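Local coordinates for putative alpha/beta hydrolase (Desulfitobacterium hafniense, PDB 4RPC), which is a putative alpha/beta hydrolase of uncharacterised substrate, probably hydrolysing its substrate through a serine nucleophile, at residues E57-T60 with Y66-S69; H28-Y33 with L183-A188; E72-L77 with A106-I111; C50-E55 with E82-D87; G120-G125 with R239-V244. One frame throughout, in Å; residues are numbered along the deposited sequence.

Contact 1: E57-T60 with Y66-S69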
# COMPACT_ATOMS: atom_id res chain seq x y z
N GLU A 57 3.13 -3.08 11.45
CA GLU A 57 3.17 -3.87 12.68
C GLU A 57 3.04 -5.36 12.43
O GLU A 57 2.22 -5.81 11.66
CB GLU A 57 2.10 -3.41 13.67
CG GLU A 57 2.39 -2.03 14.27
CD GLU A 57 1.93 -0.85 13.39
OE1 GLU A 57 1.47 -1.08 12.26
OE2 GLU A 57 1.98 0.31 13.87
N GLY A 58 3.87 -6.10 13.14
CA GLY A 58 3.94 -7.56 13.04
C GLY A 58 4.55 -8.17 11.77
O GLY A 58 4.65 -9.40 11.69
N HIS A 59 4.97 -7.33 10.79
CA HIS A 59 5.54 -7.84 9.57
C HIS A 59 7.09 -7.92 9.63
O HIS A 59 7.84 -7.23 8.89
CB HIS A 59 5.06 -6.98 8.42
CG HIS A 59 3.60 -7.19 8.14
ND1 HIS A 59 2.64 -6.96 9.09
CD2 HIS A 59 2.96 -7.65 7.04
CE1 HIS A 59 1.46 -7.31 8.62
NE2 HIS A 59 1.62 -7.70 7.37
N THR A 60 7.53 -8.81 10.49
CA THR A 60 8.92 -8.93 10.85
C THR A 60 9.07 -10.37 11.42
O THR A 60 8.04 -11.08 11.66
CB THR A 60 9.28 -7.80 11.84
OG1 THR A 60 10.68 -7.74 12.04
CG2 THR A 60 8.61 -7.94 13.20
N TYR A 66 1.08 -6.18 17.00
CA TYR A 66 0.27 -6.34 15.83
C TYR A 66 -0.45 -5.03 15.60
O TYR A 66 -0.56 -4.19 16.50
CB TYR A 66 -0.78 -7.43 16.06
CG TYR A 66 -0.24 -8.81 16.45
CD1 TYR A 66 0.73 -9.44 15.68
CD2 TYR A 66 -0.75 -9.48 17.55
CE1 TYR A 66 1.15 -10.71 15.98
CE2 TYR A 66 -0.30 -10.74 17.88
CZ TYR A 66 0.65 -11.35 17.10
OH TYR A 66 1.11 -12.61 17.45
N MSE A 67 -0.97 -4.88 14.39
CA MSE A 67 -1.61 -3.68 13.93
C MSE A 67 -2.92 -3.49 14.65
O MSE A 67 -3.61 -4.45 14.90
CB MSE A 67 -1.92 -3.79 12.45
CG MSE A 67 -1.29 -2.60 11.78
SE MSE A 67 -1.73 -2.47 9.88
CE MSE A 67 -0.67 -3.98 9.48
N VAL A 68 -3.25 -2.24 14.97
CA VAL A 68 -4.51 -1.88 15.61
C VAL A 68 -5.43 -1.16 14.62
O VAL A 68 -6.57 -1.50 14.50
CB VAL A 68 -4.30 -0.98 16.84
CG1 VAL A 68 -5.62 -0.67 17.53
CG2 VAL A 68 -3.40 -1.66 17.86
N SER A 69 -4.94 -0.17 13.92
CA SER A 69 -5.75 0.52 12.95
C SER A 69 -4.86 1.30 11.99
O SER A 69 -3.71 1.62 12.24
CB SER A 69 -6.67 1.52 13.67
OG SER A 69 -5.85 2.45 14.33
O HOH W 1 -0.16 -7.02 12.33

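Contact 2: H28-Y33 with L183-A188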
# COMPACT_ATOMS: atom_id res chain seq x y z
N HIS A 28 4.19 -0.80 2.25
CA HIS A 28 3.75 -2.10 1.80
C HIS A 28 2.37 -2.49 2.31
O HIS A 28 1.79 -1.81 3.14
CB HIS A 28 4.78 -3.17 2.15
CG HIS A 28 4.86 -3.53 3.61
ND1 HIS A 28 3.98 -4.39 4.21
CD2 HIS A 28 5.80 -3.25 4.56
CE1 HIS A 28 4.29 -4.55 5.48
NE2 HIS A 28 5.39 -3.88 5.72
N GLY A 29 1.83 -3.57 1.77
CA GLY A 29 0.48 -4.01 2.16
C GLY A 29 0.47 -5.16 3.16
O GLY A 29 1.52 -5.68 3.58
N ALA A 30 -0.74 -5.51 3.58
CA ALA A 30 -0.94 -6.65 4.47
C ALA A 30 -0.33 -7.92 3.89
O ALA A 30 -0.59 -8.29 2.77
CB ALA A 30 -2.43 -6.87 4.70
N GLY A 31 0.44 -8.62 4.71
CA GLY A 31 1.11 -9.85 4.33
C GLY A 31 2.43 -9.68 3.62
O GLY A 31 3.09 -10.68 3.39
N PHE A 32 2.80 -8.46 3.25
CA PHE A 32 4.01 -8.21 2.44
C PHE A 32 5.16 -7.95 3.38
O PHE A 32 4.97 -8.01 4.60
CB PHE A 32 3.81 -7.04 1.48
CG PHE A 32 2.76 -7.27 0.43
CD1 PHE A 32 2.10 -8.48 0.31
CD2 PHE A 32 2.49 -6.28 -0.52
CE1 PHE A 32 1.19 -8.70 -0.73
CE2 PHE A 32 1.57 -6.49 -1.54
CZ PHE A 32 0.91 -7.69 -1.62
N TYR A 33 6.34 -7.67 2.84
CA TYR A 33 7.50 -7.39 3.63
C TYR A 33 8.25 -6.23 3.04
O TYR A 33 8.41 -6.17 1.85
CB TYR A 33 8.41 -8.63 3.64
CG TYR A 33 9.55 -8.57 4.62
CD1 TYR A 33 9.34 -8.18 5.94
CD2 TYR A 33 10.85 -8.96 4.25
CE1 TYR A 33 10.36 -8.14 6.87
CE2 TYR A 33 11.89 -8.93 5.17
CZ TYR A 33 11.65 -8.50 6.49
OH TYR A 33 12.65 -8.42 7.44
N LEU A 183 -3.73 -11.32 9.88
CA LEU A 183 -5.10 -11.09 10.20
C LEU A 183 -5.35 -9.69 10.78
O LEU A 183 -6.28 -9.01 10.37
CB LEU A 183 -5.62 -12.20 11.15
CG LEU A 183 -7.06 -12.13 11.56
CD1 LEU A 183 -7.94 -12.49 10.41
CD2 LEU A 183 -7.34 -13.12 12.67
N HIS A 184 -4.57 -9.25 11.76
CA HIS A 184 -4.78 -7.92 12.32
C HIS A 184 -4.62 -6.78 11.33
O HIS A 184 -5.32 -5.75 11.41
CB HIS A 184 -3.82 -7.72 13.48
CG HIS A 184 -4.34 -8.33 14.71
ND1 HIS A 184 -3.83 -9.48 15.25
CD2 HIS A 184 -5.44 -8.02 15.43
CE1 HIS A 184 -4.54 -9.81 16.31
NE2 HIS A 184 -5.53 -8.94 16.43
N ALA A 185 -3.73 -7.00 10.38
CA ALA A 185 -3.45 -6.02 9.34
C ALA A 185 -4.66 -5.94 8.43
O ALA A 185 -5.09 -4.83 8.01
CB ALA A 185 -2.24 -6.40 8.55
N LEU A 186 -5.21 -7.10 8.13
CA LEU A 186 -6.42 -7.17 7.30
C LEU A 186 -7.69 -6.63 7.98
O LEU A 186 -8.56 -6.03 7.30
CB LEU A 186 -6.67 -8.58 6.83
CG LEU A 186 -5.64 -9.03 5.80
CD1 LEU A 186 -5.73 -10.54 5.68
CD2 LEU A 186 -5.76 -8.36 4.43
N LEU A 187 -7.79 -6.84 9.29
CA LEU A 187 -8.90 -6.27 10.00
C LEU A 187 -8.82 -4.74 9.90
O LEU A 187 -9.84 -4.08 9.61
CB LEU A 187 -8.97 -6.74 11.46
CG LEU A 187 -9.21 -8.22 11.71
CD1 LEU A 187 -8.77 -8.61 13.09
CD2 LEU A 187 -10.69 -8.59 11.51
N ALA A 188 -7.61 -4.21 10.08
CA ALA A 188 -7.35 -2.77 9.98
C ALA A 188 -7.68 -2.32 8.60
O ALA A 188 -8.39 -1.35 8.45
CB ALA A 188 -5.91 -2.39 10.35

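Contact 3: E72-L77 with A106-I111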
# COMPACT_ATOMS: atom_id res chain seq x y z
N GLU A 72 -3.81 4.49 13.85
CA GLU A 72 -2.72 4.38 14.80
C GLU A 72 -1.37 4.11 14.07
O GLU A 72 -0.35 4.71 14.38
CB GLU A 72 -3.04 3.35 15.84
CG GLU A 72 -2.16 3.47 17.07
CD GLU A 72 -2.75 2.71 18.26
OE1 GLU A 72 -3.96 2.95 18.58
OE2 GLU A 72 -2.01 1.89 18.86
N THR A 73 -1.39 3.30 13.04
CA THR A 73 -0.20 3.05 12.23
C THR A 73 0.29 4.35 11.56
O THR A 73 1.49 4.74 11.66
CB THR A 73 -0.51 1.91 11.25
OG1 THR A 73 -0.59 0.70 11.99
CG2 THR A 73 0.54 1.77 10.16
N ALA A 74 -0.63 5.11 10.98
CA ALA A 74 -0.30 6.41 10.38
C ALA A 74 0.28 7.36 11.43
O ALA A 74 1.36 7.93 11.21
CB ALA A 74 -1.51 7.03 9.69
N GLY A 75 -0.37 7.45 12.59
CA GLY A 75 0.14 8.29 13.70
C GLY A 75 1.55 7.89 14.11
O GLY A 75 2.48 8.70 14.14
N LYS A 76 1.76 6.61 14.37
CA LYS A 76 3.13 6.16 14.71
C LYS A 76 4.19 6.46 13.65
O LYS A 76 5.33 6.81 13.95
CB LYS A 76 3.07 4.70 15.11
CG LYS A 76 2.42 4.59 16.51
CD LYS A 76 1.99 3.20 16.80
CE LYS A 76 3.18 2.25 16.80
NZ LYS A 76 2.69 0.92 16.38
N LEU A 77 3.80 6.36 12.39
CA LEU A 77 4.70 6.61 11.28
C LEU A 77 5.07 8.09 11.21
O LEU A 77 6.22 8.45 10.88
CB LEU A 77 4.00 6.21 9.97
CG LEU A 77 4.76 6.04 8.70
CD1 LEU A 77 6.10 5.37 8.97
CD2 LEU A 77 3.91 5.21 7.73
N ALA A 106 -1.88 11.76 4.75
CA ALA A 106 -2.17 13.03 4.07
C ALA A 106 -3.24 13.84 4.77
O ALA A 106 -3.26 15.04 4.65
CB ALA A 106 -2.58 12.79 2.61
N ILE A 107 -4.13 13.16 5.47
CA ILE A 107 -5.23 13.78 6.17
C ILE A 107 -4.84 14.31 7.55
O ILE A 107 -5.32 15.36 7.96
CB ILE A 107 -6.35 12.75 6.35
CG1 ILE A 107 -6.97 12.40 5.01
CG2 ILE A 107 -7.36 13.20 7.41
CD1 ILE A 107 -7.98 11.26 5.15
N ARG A 108 -4.05 13.56 8.31
CA ARG A 108 -3.66 13.98 9.65
C ARG A 108 -2.96 15.34 9.64
O ARG A 108 -3.22 16.20 10.50
CB ARG A 108 -2.72 12.98 10.26
CG ARG A 108 -3.37 11.71 10.76
CD ARG A 108 -2.28 10.74 11.23
NE ARG A 108 -1.06 11.40 11.75
CZ ARG A 108 -0.89 11.83 13.01
NH1 ARG A 108 -1.85 11.69 13.92
NH2 ARG A 108 0.26 12.42 13.35
N GLY A 109 -2.04 15.53 8.70
CA GLY A 109 -1.44 16.84 8.50
C GLY A 109 -0.27 17.17 9.40
O GLY A 109 0.28 18.26 9.31
N GLU A 110 0.14 16.24 10.27
CA GLU A 110 1.34 16.44 11.06
C GLU A 110 2.46 16.74 10.06
O GLU A 110 3.11 17.76 10.09
CB GLU A 110 1.65 15.19 11.89
CG GLU A 110 2.60 15.44 13.07
CD GLU A 110 3.46 14.22 13.45
OE1 GLU A 110 3.00 13.06 13.25
OE2 GLU A 110 4.59 14.42 13.94
N ILE A 111 2.60 15.83 9.12
CA ILE A 111 3.59 15.88 8.06
C ILE A 111 2.96 16.19 6.69
O ILE A 111 1.93 15.62 6.33
CB ILE A 111 4.29 14.53 8.04
CG1 ILE A 111 5.22 14.52 9.24
CG2 ILE A 111 5.00 14.31 6.71
CD1 ILE A 111 5.87 13.19 9.44
O HOH W 2 1.14 11.00 10.48

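Contact 4: C50-E55 with E82-D87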
# COMPACT_ATOMS: atom_id res chain seq x y z
N CYS A 50 15.79 10.07 -0.97
CA CYS A 50 15.74 9.52 0.35
C CYS A 50 14.51 8.59 0.45
O CYS A 50 13.41 9.06 0.47
CB CYS A 50 15.63 10.62 1.38
SG CYS A 50 15.63 9.92 3.04
N LEU A 51 14.74 7.28 0.50
CA LEU A 51 13.69 6.29 0.57
C LEU A 51 13.47 5.97 2.02
O LEU A 51 14.39 5.62 2.74
CB LEU A 51 14.06 4.99 -0.19
CG LEU A 51 14.12 4.99 -1.73
CD1 LEU A 51 13.19 6.03 -2.35
CD2 LEU A 51 15.52 5.16 -2.26
N LEU A 52 12.24 6.09 2.44
CA LEU A 52 11.84 5.67 3.76
C LEU A 52 10.80 4.56 3.68
O LEU A 52 9.72 4.75 3.10
CB LEU A 52 11.24 6.90 4.44
CG LEU A 52 12.11 8.17 4.40
CD1 LEU A 52 11.28 9.43 4.62
CD2 LEU A 52 13.20 8.02 5.44
N ILE A 53 11.08 3.42 4.30
CA ILE A 53 10.27 2.25 4.16
C ILE A 53 9.86 1.68 5.51
O ILE A 53 10.65 1.09 6.21
CB ILE A 53 10.98 1.14 3.34
CG1 ILE A 53 11.71 1.72 2.09
CG2 ILE A 53 9.99 0.09 2.92
CD1 ILE A 53 13.11 2.12 2.35
N PRO A 54 8.60 1.88 5.90
CA PRO A 54 8.23 1.31 7.19
C PRO A 54 7.96 -0.20 7.14
O PRO A 54 7.70 -0.76 6.10
CB PRO A 54 6.92 2.04 7.52
CG PRO A 54 6.42 2.58 6.22
CD PRO A 54 7.65 2.90 5.45
N GLU A 55 8.01 -0.86 8.29
CA GLU A 55 7.40 -2.18 8.46
C GLU A 55 6.04 -2.01 9.09
O GLU A 55 5.92 -1.38 10.13
CB GLU A 55 8.22 -2.99 9.43
CG GLU A 55 9.60 -3.25 8.94
CD GLU A 55 10.43 -4.04 9.93
OE1 GLU A 55 9.93 -4.39 11.06
OE2 GLU A 55 11.59 -4.26 9.55
N GLU A 82 9.05 12.40 12.17
CA GLU A 82 9.47 13.47 13.06
C GLU A 82 10.82 13.20 13.76
O GLU A 82 11.63 14.09 13.89
CB GLU A 82 8.40 13.66 14.11
CG GLU A 82 8.53 14.93 14.92
CD GLU A 82 7.36 15.06 15.89
OE1 GLU A 82 6.44 14.21 15.81
OE2 GLU A 82 7.37 16.00 16.72
N GLU A 83 11.05 11.97 14.19
CA GLU A 83 12.36 11.57 14.71
C GLU A 83 13.48 11.91 13.76
O GLU A 83 14.55 12.32 14.19
CB GLU A 83 12.42 10.06 14.94
CG GLU A 83 11.72 9.61 16.19
CD GLU A 83 12.56 9.87 17.42
OE1 GLU A 83 13.78 9.56 17.36
OE2 GLU A 83 12.03 10.41 18.43
N LEU A 84 13.25 11.73 12.47
CA LEU A 84 14.29 11.99 11.49
C LEU A 84 14.22 13.42 11.04
O LEU A 84 14.90 13.78 10.11
CB LEU A 84 14.18 11.06 10.27
CG LEU A 84 14.18 9.58 10.62
CD1 LEU A 84 13.90 8.77 9.37
CD2 LEU A 84 15.49 9.14 11.28
N ARG A 85 13.41 14.22 11.73
CA ARG A 85 13.09 15.60 11.35
C ARG A 85 12.55 15.76 9.93
O ARG A 85 12.69 16.83 9.31
CB ARG A 85 14.28 16.50 11.55
CG ARG A 85 14.79 16.63 12.97
CD ARG A 85 16.06 17.42 12.87
NE ARG A 85 16.65 17.74 14.16
CZ ARG A 85 17.65 18.60 14.32
NH1 ARG A 85 18.19 19.23 13.27
NH2 ARG A 85 18.12 18.84 15.54
N VAL A 86 11.92 14.72 9.42
CA VAL A 86 11.22 14.81 8.15
C VAL A 86 9.86 15.38 8.44
O VAL A 86 9.05 14.71 9.11
CB VAL A 86 10.97 13.43 7.51
CG1 VAL A 86 10.09 13.60 6.29
CG2 VAL A 86 12.28 12.77 7.12
N ASP A 87 9.58 16.58 7.95
CA ASP A 87 8.22 17.10 8.03
C ASP A 87 7.53 17.28 6.67
O ASP A 87 6.38 17.72 6.63
CB ASP A 87 8.19 18.39 8.83
CG ASP A 87 8.90 19.51 8.13
OD1 ASP A 87 9.22 19.35 6.92
OD2 ASP A 87 9.14 20.54 8.81

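Contact 5: G120-G125 with R239-V244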
# COMPACT_ATOMS: atom_id res chain seq x y z
N GLY A 120 -4.04 0.00 -5.74
CA GLY A 120 -4.92 -1.02 -5.18
C GLY A 120 -5.48 -0.76 -3.79
O GLY A 120 -5.67 -1.68 -2.98
N GLY A 121 -5.80 0.49 -3.55
CA GLY A 121 -6.42 0.92 -2.33
C GLY A 121 -7.86 0.53 -2.29
O GLY A 121 -8.52 0.45 -3.35
N GLN A 122 -8.33 0.26 -1.08
CA GLN A 122 -9.68 -0.21 -0.81
C GLN A 122 -10.07 0.61 0.43
O GLN A 122 -9.35 0.59 1.39
CB GLN A 122 -9.67 -1.76 -0.56
CG GLN A 122 -8.95 -2.34 0.72
CD GLN A 122 -7.38 -2.64 0.66
OE1 GLN A 122 -6.67 -2.57 1.71
NE2 GLN A 122 -6.84 -2.98 -0.57
N TYR A 123 -11.13 1.41 0.36
CA TYR A 123 -11.39 2.40 1.44
C TYR A 123 -12.83 2.42 1.95
O TYR A 123 -13.25 3.37 2.62
CB TYR A 123 -11.03 3.81 0.99
CG TYR A 123 -9.74 3.92 0.22
CD1 TYR A 123 -8.50 4.13 0.87
CD2 TYR A 123 -9.75 3.83 -1.16
CE1 TYR A 123 -7.31 4.23 0.16
CE2 TYR A 123 -8.56 3.90 -1.87
CZ TYR A 123 -7.34 4.11 -1.20
OH TYR A 123 -6.20 4.20 -1.96
N GLU A 124 -13.56 1.36 1.69
CA GLU A 124 -15.00 1.33 1.94
C GLU A 124 -15.35 1.38 3.45
O GLU A 124 -16.14 2.25 3.92
CB GLU A 124 -15.57 0.07 1.31
CG GLU A 124 -17.06 -0.11 1.50
CD GLU A 124 -17.86 0.91 0.71
OE1 GLU A 124 -18.00 0.76 -0.53
OE2 GLU A 124 -18.32 1.88 1.34
N GLY A 125 -14.80 0.45 4.20
CA GLY A 125 -15.13 0.31 5.59
C GLY A 125 -16.24 -0.69 5.83
O GLY A 125 -17.37 -0.35 5.77
N ARG A 239 -3.12 -6.15 -16.25
CA ARG A 239 -2.45 -6.26 -14.96
C ARG A 239 -3.50 -6.37 -13.84
O ARG A 239 -4.54 -5.70 -13.87
CB ARG A 239 -1.47 -5.10 -14.73
CG ARG A 239 -0.29 -5.01 -15.73
CD ARG A 239 0.59 -6.24 -15.62
NE ARG A 239 1.73 -6.20 -16.54
CZ ARG A 239 1.73 -6.72 -17.76
NH1 ARG A 239 0.67 -7.37 -18.25
NH2 ARG A 239 2.82 -6.62 -18.50
N GLY A 240 -3.24 -7.27 -12.89
CA GLY A 240 -4.08 -7.38 -11.70
C GLY A 240 -3.53 -6.70 -10.46
O GLY A 240 -2.57 -5.94 -10.50
N HIS A 241 -4.15 -6.99 -9.33
CA HIS A 241 -3.81 -6.35 -8.07
C HIS A 241 -2.35 -6.56 -7.74
O HIS A 241 -1.89 -7.69 -7.63
CB HIS A 241 -4.67 -6.96 -6.96
CG HIS A 241 -4.54 -6.28 -5.63
ND1 HIS A 241 -5.24 -5.15 -5.30
CD2 HIS A 241 -3.85 -6.62 -4.52
CE1 HIS A 241 -5.00 -4.82 -4.05
NE2 HIS A 241 -4.15 -5.69 -3.55
N ALA A 242 -1.62 -5.46 -7.63
CA ALA A 242 -0.18 -5.49 -7.33
C ALA A 242 0.71 -6.20 -8.36
O ALA A 242 1.86 -6.49 -8.04
CB ALA A 242 0.01 -6.11 -5.93
N GLU A 243 0.21 -6.50 -9.57
CA GLU A 243 1.01 -7.19 -10.62
C GLU A 243 2.20 -6.31 -11.15
O GLU A 243 3.34 -6.81 -11.34
CB GLU A 243 0.12 -7.62 -11.79
CG GLU A 243 0.84 -8.50 -12.79
CD GLU A 243 -0.07 -9.27 -13.73
OE1 GLU A 243 -1.33 -9.04 -13.76
OE2 GLU A 243 0.50 -10.12 -14.50
N VAL A 244 1.95 -5.02 -11.32
CA VAL A 244 3.01 -4.11 -11.72
C VAL A 244 4.10 -4.07 -10.66
O VAL A 244 5.29 -4.05 -10.98
CB VAL A 244 2.49 -2.67 -11.94
CG1 VAL A 244 3.63 -1.79 -12.43
CG2 VAL A 244 1.39 -2.62 -13.01

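Contact 1: E57-T60 with Y66-S69
Tyr66 meets Glu57 through its backbone: Tyr66 C lies 3.6 Å from Glu57 CB, while the side chain sets off away from 57-60 and its ring lies against helix 179-191. Gly58 passes beside this ring at positive phi, and a side chain there would crowd Tyr66 CD1. Met67, present as selenomethionine, carries most of the remaining contact. Its N-H reaches a water at 3.1 Å, and the same water donates to O of Glu57, bridging two backbones that share no direct bond. Both segments belong to the long loop between strand 50-54 and helix 70-83 of the alpha/beta hydrolase fold, and His59 centres an inverse gamma turn there. Further out, CG of Met67 comes within 3.2 Å of Glu57 OE1. Glu57 bends at chi2 (84°), and its carboxylate is held by Thr73 and, through a salt bridge, by Lys76. The Met67 chain turns back at chi3, bringing CE to 4.0 Å from His59 CE1. That ring is fixed at both nitrogens: ND1 donates to Glu57 O at 2.8 Å from well above the carbonyl plane, and NE2 pairs with Gly31 N. Replaced by alanine, His59 would probably leave Gly31 N without its acceptor and the Met67 methyl without its aromatic neighbour. Last in the segment, Ser69 N-caps helix 70-83, its OG taking the N-H of Glu72, a task suited to a short hydroxyl.

Contact 2: H28-Y33 with L183-A188
Ala30 and Ala185 bring their CA atoms to 5.5 Å of each other, where a type II beta turn running from Gly29 to Phe32 presses its first corner against helix 179-191. The corner residue aims its methyl straight at the helix. CB of Ala30 sits 3.9 Å from CB of Ala185 and 3.7 Å from CD2 of Leu186, so one small group fills the notch between two successive helical side chains. Leu186 starts off along the flank of the helix, with CG beside its own backbone N (chi1 -70°), and only its CD2 branch swings round to the loop. Alanine suits both backbones at this spacing, since longer side chains would push them apart. The loop follows strand 23-27, and its His-Gly sequence recalls the segment that in many alpha/beta hydrolases supplies part of the oxyanion hole; helix 179-191 comes, along the chain, between strands 112-119 and 204-210, where the family usually inserts its lid. The second corner, Gly31, has positive phi (84°), a conformation in which a side chain would jam against the preceding carbonyl. Behind the apolar contact, two donors fix the shape of the turn by gripping the buried Gly29 O from opposite faces of its plane: Phe32 N closes the turn at 3.1 Å, and His28 ND1 donates at 2.8 Å, nearly in its own ring plane.

Contact 3: E72-L77 with A106-I111
Helices 70-83 and 97-108, two of the connecting helices that flank the central sheet of the alpha/beta hydrolase fold, meet where Arg108 folds its side chain over Gly75. The guanidinium lies flat on the backbone of its neighbour: CA of Gly75 stands over the centre of one face, 3.8 Å from CZ, and offers that face an apolar surface. The aliphatic part of the arginine is used too, CD resting 4.1 Å from CB of Ala74, a methyl small enough to let the chain pass. Arg108 begins with CG beside its backbone N and is extended at chi2, then bends at chi3 (30°), and that bend brings the flat end round over Gly75. Polar links run along the guanidinium rather than across its face. NE donates to a water at 2.6 Å, and this water in turn donates to Ala74 O at 3.2 Å, so that one water joins the arginine to the backbone of helix 70-83. NH2 forms a salt bridge with Glu110 OE1 at 2.8 Å, though its hydrogen-bond angle is poor and Glu110 is poorly ordered, so this link is best read as loose. The chain can fold back for that pairing because Gly109 leaves the helix with positive phi (85°), where a side chain would strike the preceding carbonyl. Deeper in, Ala74 and Leu77 pack on Met105 of helix 97-108, and Thr73 rests on Val101, while Ile111 leads the chain away toward strand 112-119.

Contact 4: C50-E55 with E82-D87
Glu82 O accepts the N-H of Arg85 at 2.8 Å, closing the turn that presents Leu84 and Val86 to Leu52. It belongs to a Schellman motif: Val86 N bonds back to Leu81 O, and Arg85 takes the positive phi (54°) needed to end helix 70-83. The result is a sharp reversal that leaves two apolar side chains facing the sheet. Leu52, in the middle of strand 50-54, divides its branches between them. Its CD2 touches CD1 of Leu84 at 4.1 Å, the two side chains running antiparallel, one alongside the other, whereas CD1 comes to 4.3 Å from CG2 of Val86. With CG beside the backbone N (chi1 -51°), the leucine forks where one methyl can serve each partner. A branched aliphatic residue fits such a place, since both partners it meets, Leu84 and Val86, are aliphatic. Leu81 adds to the same apolar layer from within the helix, and Leu84 also reaches Leu13 of the edge strand 13-17. Strand 50-54, helix 70-83 and strand 88-95 form a beta-alpha-beta crossover that passes over strand 23-27, the unit from which the parallel part of an alpha/beta hydrolase sheet is built.

Contact 5: G120-G125 with R239-V244
His241 turns the edge of its imidazole to Gly120 in what is probably the catalytic centre of this alpha/beta hydrolase: with Ser96, on a GxSxG nucleophile elbow, and Glu213, it has the geometry of a Ser-His-Glu catalytic triad. The tight part is a single meeting. Gly120 O lies near the ring plane, 3.4 Å from CE1, so the C-H at CE1 points at a carbonyl oxygen, a contact that is probably favourable. CG stands anti to the backbone N (chi1 -173°), which carries the ring out from its own loop to the end of strand 112-119. Glycine is nearly obligatory opposite it, for a CB on Gly120 would clash with CE1, and its positive phi (63°) favours glycine as well. The other side is looser: Gln122, partly exposed where His241 is buried, keeps NE2 4.3 Å from CE1, at an oblique angle to the ring, and hydrogen-bonds instead to Ser96 OG. The ring nitrogens look beyond both segments: ND1 bonds to Glu213 OE2, and NE2 makes a weak bond to Ser96 OG. A phenylalanine in place of His241 would probably keep the bulk of the ring but leave Glu213 and Ser96 without the nitrogens that join them. Behind His241, Gly240 N donates to Glu243 OE1 at 2.7 Å, a fairly straight bond (159°) on the anti lone pair of the carboxylate.

Contacts 1 and 2 are close neighbours, their centres about 7 Å apart, and touch directly, Met67 packing on Ala185: two loops at the ends of strands 50-54 and 23-27 gathered under helix 179-191. Contacts 3 and 4, about 12 Å between centres, share helix 70-83 and pack it against helix 97-108 and the sheet; contact 1 touches contact 3 as well. Along the chain, contacts 1, 3 and 4 fall within the span of contact 2, which alternates with contact 5. Contact 5 holds the probable catalytic histidine, with contact 2 about 13 Å away between centres, whereas contacts 3 and 4, at about 21 and 24 Å, lie across the chain's centre from it.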